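Local coordinates for nucleotidyl transferase (Methanothermobacter thermautotrophicus, PDB 6PLJ), which probably acts as a nucleotidyltransferase of the MobA-like NTP transferase family and has been linked to pseudomurein cell wall synthesis, at residues 227-230 with 231-235; 191-194 with 195-198; 182-185 with 186-189. All blocks are in the same frame, centred on the assembly; numbering follows the deposited sequence. Where two conformers were deposited one is given.

Contact 1: residues 227-230 with 231-235. With EDO (1,2-ethanediol), chain E.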
ATOM      1  N   LEU A 227      -1.025 -12.569  12.045  1.00 10.87           N
ATOM      2  CA  LEU A 227      -1.165 -14.012  12.199  1.00 11.56           C
ATOM      3  C   LEU A 227      -2.127 -14.572  11.165  1.00 11.13           C
ATOM      4  O   LEU A 227      -1.897 -15.650  10.629  1.00 11.30           O
ATOM      5  CB  LEU A 227      -1.618 -14.383  13.603  1.00 12.24           C
ATOM      6  CG  LEU A 227      -0.633 -14.003  14.717  1.00 12.75           C
ATOM      7  CD1 LEU A 227      -1.259 -14.312  16.063  1.00 13.40           C
ATOM      8  CD2 LEU A 227       0.686 -14.719  14.550  1.00 13.72           C
ATOM      9  N   ARG A 228      -3.181 -13.819  10.884  1.00 11.37           N
ATOM     10  CA  ARG A 228      -4.145 -14.185   9.842  1.00 11.32           C
ATOM     11  C   ARG A 228      -3.475 -14.280   8.463  1.00 11.08           C
ATOM     12  O   ARG A 228      -3.682 -15.225   7.719  1.00 11.16           O
ATOM     13  CB  ARG A 228      -5.285 -13.187   9.833  1.00 11.72           C
ATOM     14  CG  ARG A 228      -6.355 -13.475   8.806  1.00 12.11           C
ATOM     15  CD  ARG A 228      -7.420 -12.409   8.795  1.00 12.56           C
ATOM     16  NE  ARG A 228      -8.344 -12.656   7.697  1.00 13.19           N
ATOM     17  CZ  ARG A 228      -9.346 -11.870   7.341  1.00 13.67           C
ATOM     18  NH1 ARG A 228      -9.585 -10.727   7.980  1.00 14.24           N
ATOM     19  NH2 ARG A 228     -10.114 -12.223   6.308  1.00 14.57           N
ATOM     20  N   ILE A 229      -2.656 -13.293   8.131  1.00 10.88           N
ATOM     21  CA  ILE A 229      -1.928 -13.303   6.880  1.00 11.04           C
ATOM     22  C   ILE A 229      -0.925 -14.452   6.850  1.00 11.33           C
ATOM     23  O   ILE A 229      -0.820 -15.160   5.854  1.00 11.21           O
ATOM     24  CB  ILE A 229      -1.219 -11.954   6.641  1.00 10.95           C
ATOM     25  CG1 ILE A 229      -2.264 -10.880   6.352  1.00 11.06           C
ATOM     26  CG2 ILE A 229      -0.200 -12.071   5.513  1.00 11.00           C
ATOM     27  CD1 ILE A 229      -1.764  -9.462   6.528  1.00 11.80           C
ATOM     28  N   ARG A 230      -0.202 -14.632   7.940  1.00 11.98           N
ATOM     29  CA  ARG A 230       0.804 -15.713   7.996  1.00 13.84           C
ATOM     30  C   ARG A 230       0.114 -17.065   7.768  1.00 13.74           C
ATOM     31  O   ARG A 230       0.647 -17.865   7.081  1.00 13.49           O
ATOM     32  CB  ARG A 230       1.569 -15.669   9.325  1.00 15.83           C
ATOM     33  CG  ARG A 230       2.593 -16.779   9.505  1.00 18.27           C
ATOM     34  CD  ARG A 230       3.280 -16.699  10.870  1.00 20.56           C
ATOM     35  NE  ARG A 230       2.492 -17.365  11.889  0.70 23.93           N
ATOM     36  CZ  ARG A 230       2.761 -17.382  13.190  0.70 25.86           C
ATOM     37  NH1 ARG A 230       1.949 -18.026  14.011  0.70 26.43           N
ATOM     38  NH2 ARG A 230       3.812 -16.743  13.674  0.70 26.85           N
ATOM     39  N   ASP A 231      -1.041 -17.267   8.383  1.00 13.86           N
ATOM     40  CA  ASP A 231      -1.775 -18.529   8.203  1.00 14.77           C
ATOM     41  C   ASP A 231      -2.157 -18.764   6.743  1.00 13.95           C
ATOM     42  O   ASP A 231      -2.091 -19.902   6.248  1.00 13.84           O
ATOM     43  CB  ASP A 231      -3.022 -18.573   9.088  1.00 16.34           C
ATOM     44  CG  ASP A 231      -2.695 -18.747  10.570  1.00 18.26           C
ATOM     45  OD1 ASP A 231      -1.543 -19.078  10.928  1.00 20.20           O
ATOM     46  OD2 ASP A 231      -3.614 -18.526  11.377  1.00 21.54           O
ATOM     47  N   HIS A 232      -2.552 -17.701   6.053  1.00 13.25           N
ATOM     48  CA  HIS A 232      -2.851 -17.788   4.620  1.00 13.17           C
ATOM     49  C   HIS A 232      -1.621 -18.183   3.800  1.00 14.53           C
ATOM     50  O   HIS A 232      -1.709 -19.048   2.928  1.00 15.72           O
ATOM     51  CB  HIS A 232      -3.402 -16.450   4.140  1.00 12.89           C
ATOM     52  CG  HIS A 232      -3.383 -16.264   2.661  1.00 12.85           C
ATOM     53  ND1 HIS A 232      -4.187 -16.979   1.809  1.00 12.99           N
ATOM     54  CD2 HIS A 232      -2.693 -15.396   1.890  1.00 12.99           C
ATOM     55  CE1 HIS A 232      -3.983 -16.570   0.567  1.00 13.62           C
ATOM     56  NE2 HIS A 232      -3.074 -15.611   0.591  1.00 13.52           N
ATOM     57  N   PHE A 233      -0.498 -17.523   4.088  0.50 15.00           N
ATOM     58  CA  PHE A 233       0.781 -17.800   3.425  0.50 15.86           C
ATOM     59  C   PHE A 233       1.223 -19.254   3.662  0.50 16.44           C
ATOM     60  O   PHE A 233       1.610 -19.944   2.712  0.50 16.50           O
ATOM     61  CB  PHE A 233       1.856 -16.797   3.879  0.50 15.95           C
ATOM     62  CG  PHE A 233       1.910 -15.534   3.047  0.50 16.04           C
ATOM     63  CD1 PHE A 233       0.860 -14.635   3.045  0.50 15.79           C
ATOM     64  CD2 PHE A 233       3.025 -15.247   2.273  0.50 16.09           C
ATOM     65  CE1 PHE A 233       0.905 -13.489   2.274  0.50 16.06           C
ATOM     66  CE2 PHE A 233       3.082 -14.097   1.509  0.50 16.36           C
ATOM     67  CZ  PHE A 233       2.024 -13.214   1.512  0.50 16.06           C
ATOM     68  N   LEU A 234       1.118 -19.728   4.904  1.00 16.75           N
ATOM     69  CA  LEU A 234       1.454 -21.134   5.240  1.00 19.23           C
ATOM     70  C   LEU A 234       0.580 -22.129   4.459  1.00 20.24           C
ATOM     71  O   LEU A 234       1.060 -23.194   4.057  1.00 20.39           O
ATOM     72  CB  LEU A 234       1.343 -21.396   6.745  1.00 20.69           C
ATOM     73  CG  LEU A 234       2.439 -20.763   7.606  1.00 21.97           C
ATOM     74  CD1 LEU A 234       2.054 -20.768   9.074  1.00 22.18           C
ATOM     75  CD2 LEU A 234       3.777 -21.466   7.407  1.00 23.11           C
ATOM     76  N   ARG A 235      -0.688 -21.786   4.224  1.00 19.79           N
ATOM     77  CA  ARG A 235      -1.585 -22.662   3.450  1.00 20.99           C
ATOM     78  C   ARG A 235      -1.240 -22.720   1.981  1.00 22.73           C
ATOM     79  O   ARG A 235      -1.270 -23.798   1.390  1.00 23.45           O
ATOM     80  CB  ARG A 235      -3.042 -22.223   3.531  1.00 20.73           C
ATOM     81  CG  ARG A 235      -3.761 -22.648   4.778  1.00 19.77           C
ATOM     82  CD  ARG A 235      -5.258 -22.460   4.578  1.00 18.93           C
ATOM     83  NE  ARG A 235      -5.610 -21.051   4.387  1.00 17.80           N
ATOM     84  CZ  ARG A 235      -5.812 -20.163   5.368  1.00 16.81           C
ATOM     85  NH1 ARG A 235      -6.129 -18.916   5.057  1.00 16.02           N
ATOM     86  NH2 ARG A 235      -5.701 -20.499   6.646  1.00 17.94           N
TER
HETATM   87  C1  EDO E 304      -3.276 -17.692  15.096  0.50 26.46           C
HETATM   88  O1  EDO E 304      -2.800 -18.377  13.935  0.50 26.02           O
HETATM   89  C2  EDO E 304      -4.528 -16.915  14.725  0.50 26.40           C
HETATM   90  O2  EDO E 304      -4.550 -16.715  13.304  0.50 26.85           O

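Contact 2: residues 191-194 with 195-198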
ATOM      1  N   ASN A 191      -4.886  10.653   6.244  1.00 25.93           N
ATOM      2  CA  ASN A 191      -5.354   9.279   6.016  1.00 25.59           C
ATOM      3  C   ASN A 191      -5.881   9.167   4.602  1.00 22.40           C
ATOM      4  O   ASN A 191      -6.353  10.154   4.058  1.00 23.62           O
ATOM      5  CB  ASN A 191      -6.483   8.943   6.992  1.00 28.08           C
ATOM      6  CG  ASN A 191      -6.034   8.989   8.435  1.00 30.43           C
ATOM      7  OD1 ASN A 191      -6.396   9.897   9.184  1.00 33.95           O
ATOM      8  ND2 ASN A 191      -5.222   8.023   8.826  1.00 32.65           N
ATOM      9  N   ILE A 192      -5.815   7.978   4.005  1.00 20.06           N
ATOM     10  CA  ILE A 192      -6.266   7.823   2.620  1.00 19.17           C
ATOM     11  C   ILE A 192      -7.798   7.801   2.483  1.00 18.49           C
ATOM     12  O   ILE A 192      -8.338   8.338   1.513  1.00 17.39           O
ATOM     13  CB  ILE A 192      -5.605   6.605   1.907  1.00 19.50           C
ATOM     14  CG1 ILE A 192      -5.831   6.655   0.387  1.00 20.10           C
ATOM     15  CG2 ILE A 192      -6.119   5.278   2.440  1.00 20.59           C
ATOM     16  CD1 ILE A 192      -5.161   7.827  -0.302  1.00 21.36           C
ATOM     17  N   ASN A 193      -8.501   7.211   3.447  1.00 18.95           N
ATOM     18  CA  ASN A 193      -9.938   7.016   3.274  1.00 18.84           C
ATOM     19  C   ASN A 193     -10.713   8.339   3.149  1.00 18.78           C
ATOM     20  O   ASN A 193     -11.515   8.476   2.237  1.00 17.78           O
ATOM     21  CB  ASN A 193     -10.528   6.092   4.347  1.00 19.29           C
ATOM     22  CG  ASN A 193     -12.006   5.846   4.130  1.00 19.45           C
ATOM     23  OD1 ASN A 193     -12.849   6.475   4.774  1.00 20.46           O
ATOM     24  ND2 ASN A 193     -12.333   4.974   3.190  1.00 18.24           N
ATOM     25  N   PRO A 194     -10.420   9.334   4.011  1.00 20.08           N
ATOM     26  CA  PRO A 194     -11.059  10.653   3.827  1.00 20.93           C
ATOM     27  C   PRO A 194     -10.836  11.284   2.444  1.00 20.04           C
ATOM     28  O   PRO A 194     -11.762  11.895   1.889  1.00 20.18           O
ATOM     29  CB  PRO A 194     -10.441  11.501   4.946  1.00 20.89           C
ATOM     30  CG  PRO A 194     -10.071  10.522   5.991  1.00 21.51           C
ATOM     31  CD  PRO A 194      -9.623   9.291   5.249  1.00 21.52           C
ATOM     32  N   LEU A 195      -9.647  11.102   1.859  1.00 20.02           N
ATOM     33  CA  LEU A 195      -9.414  11.561   0.484  1.00 19.10           C
ATOM     34  C   LEU A 195     -10.289  10.887  -0.558  1.00 18.02           C
ATOM     35  O   LEU A 195     -10.664  11.509  -1.539  1.00 18.44           O
ATOM     36  CB  LEU A 195      -7.940  11.386   0.051  1.00 20.02           C
ATOM     37  CG  LEU A 195      -6.926  12.445   0.428  1.00 20.89           C
ATOM     38  CD1 LEU A 195      -5.590  12.101  -0.225  1.00 20.50           C
ATOM     39  CD2 LEU A 195      -7.381  13.846   0.020  1.00 20.47           C
ATOM     40  N   LEU A 196     -10.574   9.595  -0.386  1.00 16.50           N
ATOM     41  CA  LEU A 196     -11.415   8.891  -1.338  1.00 16.56           C
ATOM     42  C   LEU A 196     -12.860   9.436  -1.302  1.00 17.39           C
ATOM     43  O   LEU A 196     -13.492   9.611  -2.342  1.00 17.51           O
ATOM     44  CB  LEU A 196     -11.391   7.391  -1.061  1.00 16.32           C
ATOM     45  CG  LEU A 196     -10.028   6.716  -1.220  1.00 15.90           C
ATOM     46  CD1 LEU A 196     -10.065   5.316  -0.630  1.00 16.12           C
ATOM     47  CD2 LEU A 196      -9.620   6.674  -2.681  1.00 15.55           C
ATOM     48  N   TRP A 197     -13.344   9.709  -0.098  1.00 18.86           N
ATOM     49  CA  TRP A 197     -14.655  10.346   0.084  1.00 19.88           C
ATOM     50  C   TRP A 197     -14.688  11.746  -0.541  1.00 21.19           C
ATOM     51  O   TRP A 197     -15.679  12.118  -1.156  1.00 22.16           O
ATOM     52  CB  TRP A 197     -15.013  10.435   1.564  1.00 19.72           C
ATOM     53  CG  TRP A 197     -15.421   9.139   2.188  1.00 19.37           C
ATOM     54  CD1 TRP A 197     -14.709   8.402   3.087  1.00 19.87           C
ATOM     55  CD2 TRP A 197     -16.666   8.453   2.003  1.00 19.77           C
ATOM     56  NE1 TRP A 197     -15.420   7.293   3.462  1.00 19.48           N
ATOM     57  CE2 TRP A 197     -16.628   7.300   2.818  1.00 19.70           C
ATOM     58  CE3 TRP A 197     -17.806   8.698   1.228  1.00 20.07           C
ATOM     59  CZ2 TRP A 197     -17.694   6.394   2.891  1.00 19.52           C
ATOM     60  CZ3 TRP A 197     -18.867   7.787   1.289  1.00 20.39           C
ATOM     61  CH2 TRP A 197     -18.795   6.650   2.113  1.00 19.82           C
ATOM     62  N   MET A 198     -13.601  12.500  -0.375  0.50 22.76           N
ATOM     63  CA  MET A 198     -13.432  13.804  -1.036  0.50 24.16           C
ATOM     64  C   MET A 198     -13.528  13.684  -2.551  0.50 23.61           C
ATOM     65  O   MET A 198     -14.266  14.431  -3.193  0.50 24.43           O
ATOM     66  CB  MET A 198     -12.076  14.409  -0.685  0.50 26.29           C
ATOM     67  CG  MET A 198     -12.041  15.245   0.577  0.50 28.14           C
ATOM     68  SD  MET A 198     -10.580  16.298   0.557  0.50 32.02           S
ATOM     69  CE  MET A 198     -10.603  16.835  -1.153  0.50 31.16           C
TER

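Contact 3: residues 182-185 with 186-189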
ATOM      1  N   ARG A 182      -1.264  14.171  -7.541  1.00 11.12           N
ATOM      2  CA  ARG A 182      -0.558  15.381  -7.141  1.00 12.01           C
ATOM      3  C   ARG A 182      -1.527  16.485  -6.727  1.00 12.39           C
ATOM      4  O   ARG A 182      -1.176  17.314  -5.904  1.00 13.29           O
ATOM      5  CB  ARG A 182       0.377  15.872  -8.254  1.00 12.46           C
ATOM      6  CG  ARG A 182       1.596  14.999  -8.503  1.00 13.31           C
ATOM      7  CD  ARG A 182       2.516  14.873  -7.300  1.00 14.03           C
ATOM      8  NE  ARG A 182       3.157  16.121  -6.880  1.00 15.10           N
ATOM      9  CZ  ARG A 182       4.386  16.524  -7.221  1.00 16.32           C
ATOM     10  NH1 ARG A 182       4.850  17.667  -6.746  1.00 17.60           N
ATOM     11  NH2 ARG A 182       5.161  15.803  -8.022  1.00 16.82           N
ATOM     12  N   ASP A 183      -2.738  16.492  -7.274  1.00 12.64           N
ATOM     13  CA  ASP A 183      -3.767  17.463  -6.847  1.00 12.84           C
ATOM     14  C   ASP A 183      -4.480  17.069  -5.549  1.00 13.70           C
ATOM     15  O   ASP A 183      -4.809  17.944  -4.748  1.00 15.42           O
ATOM     16  CB  ASP A 183      -4.781  17.697  -7.968  1.00 12.88           C
ATOM     17  CG  ASP A 183      -4.184  18.463  -9.152  1.00 12.63           C
ATOM     18  OD1 ASP A 183      -3.153  19.148  -8.979  1.00 13.43           O
ATOM     19  OD2 ASP A 183      -4.774  18.391 -10.244  1.00 12.50           O
ATOM     20  N   TYR A 184      -4.714  15.776  -5.330  1.00 13.36           N
ATOM     21  CA  TYR A 184      -5.445  15.318  -4.125  1.00 13.93           C
ATOM     22  C   TYR A 184      -4.570  15.012  -2.919  1.00 14.22           C
ATOM     23  O   TYR A 184      -4.942  15.366  -1.808  1.00 14.09           O
ATOM     24  CB  TYR A 184      -6.333  14.110  -4.444  1.00 14.62           C
ATOM     25  CG  TYR A 184      -7.655  14.515  -5.010  1.00 15.77           C
ATOM     26  CD1 TYR A 184      -8.687  14.936  -4.167  1.00 17.36           C
ATOM     27  CD2 TYR A 184      -7.883  14.503  -6.380  1.00 16.49           C
ATOM     28  CE1 TYR A 184      -9.918  15.327  -4.680  1.00 18.45           C
ATOM     29  CE2 TYR A 184      -9.115  14.887  -6.903  1.00 18.07           C
ATOM     30  CZ  TYR A 184     -10.119  15.303  -6.050  1.00 18.96           C
ATOM     31  OH  TYR A 184     -11.329  15.689  -6.576  1.00 22.24           O
ATOM     32  N   LEU A 185      -3.424  14.355  -3.104  1.00 13.29           N
ATOM     33  CA  LEU A 185      -2.611  13.952  -1.946  1.00 13.93           C
ATOM     34  C   LEU A 185      -2.197  15.089  -1.001  1.00 15.36           C
ATOM     35  O   LEU A 185      -2.121  14.854   0.209  1.00 15.45           O
ATOM     36  CB  LEU A 185      -1.369  13.145  -2.366  1.00 13.64           C
ATOM     37  CG  LEU A 185      -1.655  11.739  -2.888  1.00 13.15           C
ATOM     38  CD1 LEU A 185      -0.396  11.133  -3.482  1.00 13.04           C
ATOM     39  CD2 LEU A 185      -2.221  10.818  -1.800  1.00 13.44           C
ATOM     40  N   PRO A 186      -1.959  16.311  -1.519  1.00 16.32           N
ATOM     41  CA  PRO A 186      -1.661  17.421  -0.586  1.00 17.48           C
ATOM     42  C   PRO A 186      -2.815  17.831   0.331  1.00 19.31           C
ATOM     43  O   PRO A 186      -2.577  18.542   1.323  1.00 20.89           O
ATOM     44  CB  PRO A 186      -1.321  18.583  -1.515  1.00 17.42           C
ATOM     45  CG  PRO A 186      -0.903  17.956  -2.790  1.00 17.11           C
ATOM     46  CD  PRO A 186      -1.789  16.747  -2.915  1.00 16.61           C
ATOM     47  N   LEU A 187      -4.031  17.395   0.017  1.00 20.50           N
ATOM     48  CA  LEU A 187      -5.235  17.763   0.773  1.00 22.40           C
ATOM     49  C   LEU A 187      -5.535  16.768   1.888  1.00 24.15           C
ATOM     50  O   LEU A 187      -4.917  15.708   1.979  1.00 25.76           O
ATOM     51  CB  LEU A 187      -6.437  17.850  -0.171  1.00 21.86           C
ATOM     52  CG  LEU A 187      -6.255  18.730  -1.413  1.00 22.57           C
ATOM     53  CD1 LEU A 187      -7.474  18.681  -2.314  1.00 22.27           C
ATOM     54  CD2 LEU A 187      -5.927  20.162  -1.037  1.00 23.06           C
ATOM     55  N   GLY A 188      -6.491  17.125   2.740  1.00 26.94           N
ATOM     56  CA  GLY A 188      -7.019  16.220   3.770  1.00 30.04           C
ATOM     57  C   GLY A 188      -6.197  16.161   5.046  1.00 32.02           C
ATOM     58  O   GLY A 188      -5.247  16.925   5.220  1.00 35.04           O
ATOM     59  N   ASP A 189      -6.561  15.226   5.926  1.00 33.02           N
ATOM     60  CA  ASP A 189      -5.953  15.099   7.258  1.00 33.73           C
ATOM     61  C   ASP A 189      -4.704  14.192   7.318  1.00 33.16           C
ATOM     62  O   ASP A 189      -4.004  14.169   8.328  1.00 34.45           O
ATOM     63  CB  ASP A 189      -7.008  14.652   8.299  1.00 35.54           C
ATOM     64  CG  ASP A 189      -7.556  13.231   8.058  1.00 36.81           C
ATOM     65  OD1 ASP A 189      -7.163  12.557   7.079  1.00 37.27           O
ATOM     66  OD2 ASP A 189      -8.402  12.781   8.866  1.00 38.78           O
TER

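Contact 1: residues 227-230 with 231-235
With chi1 at -70°, Ile229 swings its CG1 arm to the side of the backbone N and leaves the CG2 methyl beside the carbonyl carbon, where it lies next to Phe233, 3.7 Å from CE1 in the conformer described. This is i/i+4 packing along an alpha helix, 223-236, the last in the chain. The two side chains point the same way, and both also touch Leu57 of the short strand 56-57; a branched aliphatic residue and a ring suit a face turned to the protein. The backbone repeats the same spacing: Phe233 N donates a nearly straight bond to Ile229 O (3.0 Å).

Arg230 and Leu234, one residue on, are a second such pair, nearer solvent. Arg230 CG lies 4.0 Å from Leu234 CD1, and a bend at chi3 of 85° carries the guanidinium back over Leu227, whose CD2 sits above one of its faces. Its NE remains 4.5 Å from Asp231 OD1, too far for a salt bridge. A long, flexible arginine fits here because its methylenes pack while its charge reaches the surface.

The Asp231 carboxylate comes back beside the Leu227 carbonyl, an acceptor with which it makes no bond. An acidic group suits a site that hydroxyl donors from outside can reach: OD2 accepts two hydrogen bonds from one 1,2-ethanediol, probably from the crystallisation liquor, 2.7 Å from O1 and 2.8 Å from O2.

Contact 2: residues 191-194 with 195-198
The amide of Asn193 and the indole of Trp197 stand almost perpendicular, their planes 82° apart, with the amide oxygen OD1 in the plane of the indole and at its edge. OD1 lies 3.0 Å from Trp197 NE1 and 3.2 Å from Trp197 CD1, so it meets the N-H side of the five-membered ring and covers neither face. The hydrogen bond from NE1 is weak, its N-H pointing well off the oxygen at 121°. Pro194 CA also borders the indole at its edge.

With chi1 at -178°, Asn193 extends its amide along the helix surface, alongside the tryptophan one turn later. The other end of the amide is gripped more firmly: ND2 is hydrogen-bonded to the backbone oxygens of Ala167 and Ile170, which should fix the rotation of the group and present OD1 to the ring. Asparagine suits this place because a single flat group can both donate and accept.

Asn193 and Pro194 lie in the first turn of helix 192-201. Pro194 is well tolerated there, since a helix has no carbonyl of its own to offer the N-H groups of its first turn; its own oxygen accepts from Met198 N at 3.0 Å. Asn193 O receives Trp197 N and, weakly, Leu196 N.

On another side of the helix, Ile192 CD1 is 4.3 Å from Leu195 CD1, and Ile192 CG1 lies loosely against Leu196 CG. Aliphatic residues belong here because Ile192 and Leu196 both rest on Leu174 of strand 174-177. The helix is thus bound to the central sheet through these two, to the loop at Asn166 and Ala167 through Trp197, and, in the conformer given, to helix 178-184 through Met198.

Contact 3: residues 182-185 with 186-189
Tyr184 O and Leu187 N close a type I beta turn where helix 178-184 gives way to the following loop, joined by a hydrogen bond of 2.9 Å. The N-H points fairly well at the oxygen, at 155°, but the donor stands 44° out of the carbonyl plane and so is not on a lone pair.

The compact part of the contact lies around the proline. Pro186 fills the third position of the turn, and its ring packs against the preceding helical backbone: CD is 3.1 Å from Arg182 O, and CG is 3.2 Å from the same oxygen. In a continuing helix that carbonyl would take an N-H from position 186; proline has none to give, so the residue is well suited to ending the helical hydrogen-bonding pattern. Leu185, in the second position, sends its side chain inward to Leu114 of helix 110-120. A leucine is apt there because the position is buried.

The outer side is looser. Leu187 and Pro186 are exposed, and the Leu187 methyl CD1 only grazes Tyr184, 4.4 Å from ring atom CD1; the same methyl also rests on Asp183 O. It still finds apolar company at the ring, so a leucine is not wasted at the surface. The tyrosine is held at its far end instead, where OH is hydrogen-bonded to Asp202, while its side chain touches Met199 of helix 192-201. An aromatic residue with a polar tip thus bridges two helices at the margin of the protein. Beyond the turn the chain takes a positive phi at Gly188, a conformation easy for a residue without a side chain. Over the turn itself, Leu187 CB sits 3.3 Å from Tyr184 O, the oxygen that its backbone N already holds.

In the fold
Followed from the N terminus, the contacts come in series, contact 3, then contact 2, then contact 1, and none nests within or crosses another. Contact 3 closes a four-residue turn, while contacts 2 and 1 span single turns of helix and close no loop. Contact 3 lies where helix 178-184, which follows strand 174-177 of the central mixed sheet, gives way to the loop, and contact 2 opens helix 192-201. Their centres are about 9 Å apart and they touch, Leu195 CD2 lying 3.4 Å from Tyr184 O, so the start of the second helix packs against the end of the first. After strand 205-210 the chain reaches contact 1 on helix 223-236, across the chain's centre from contact 3, against strand 56-57.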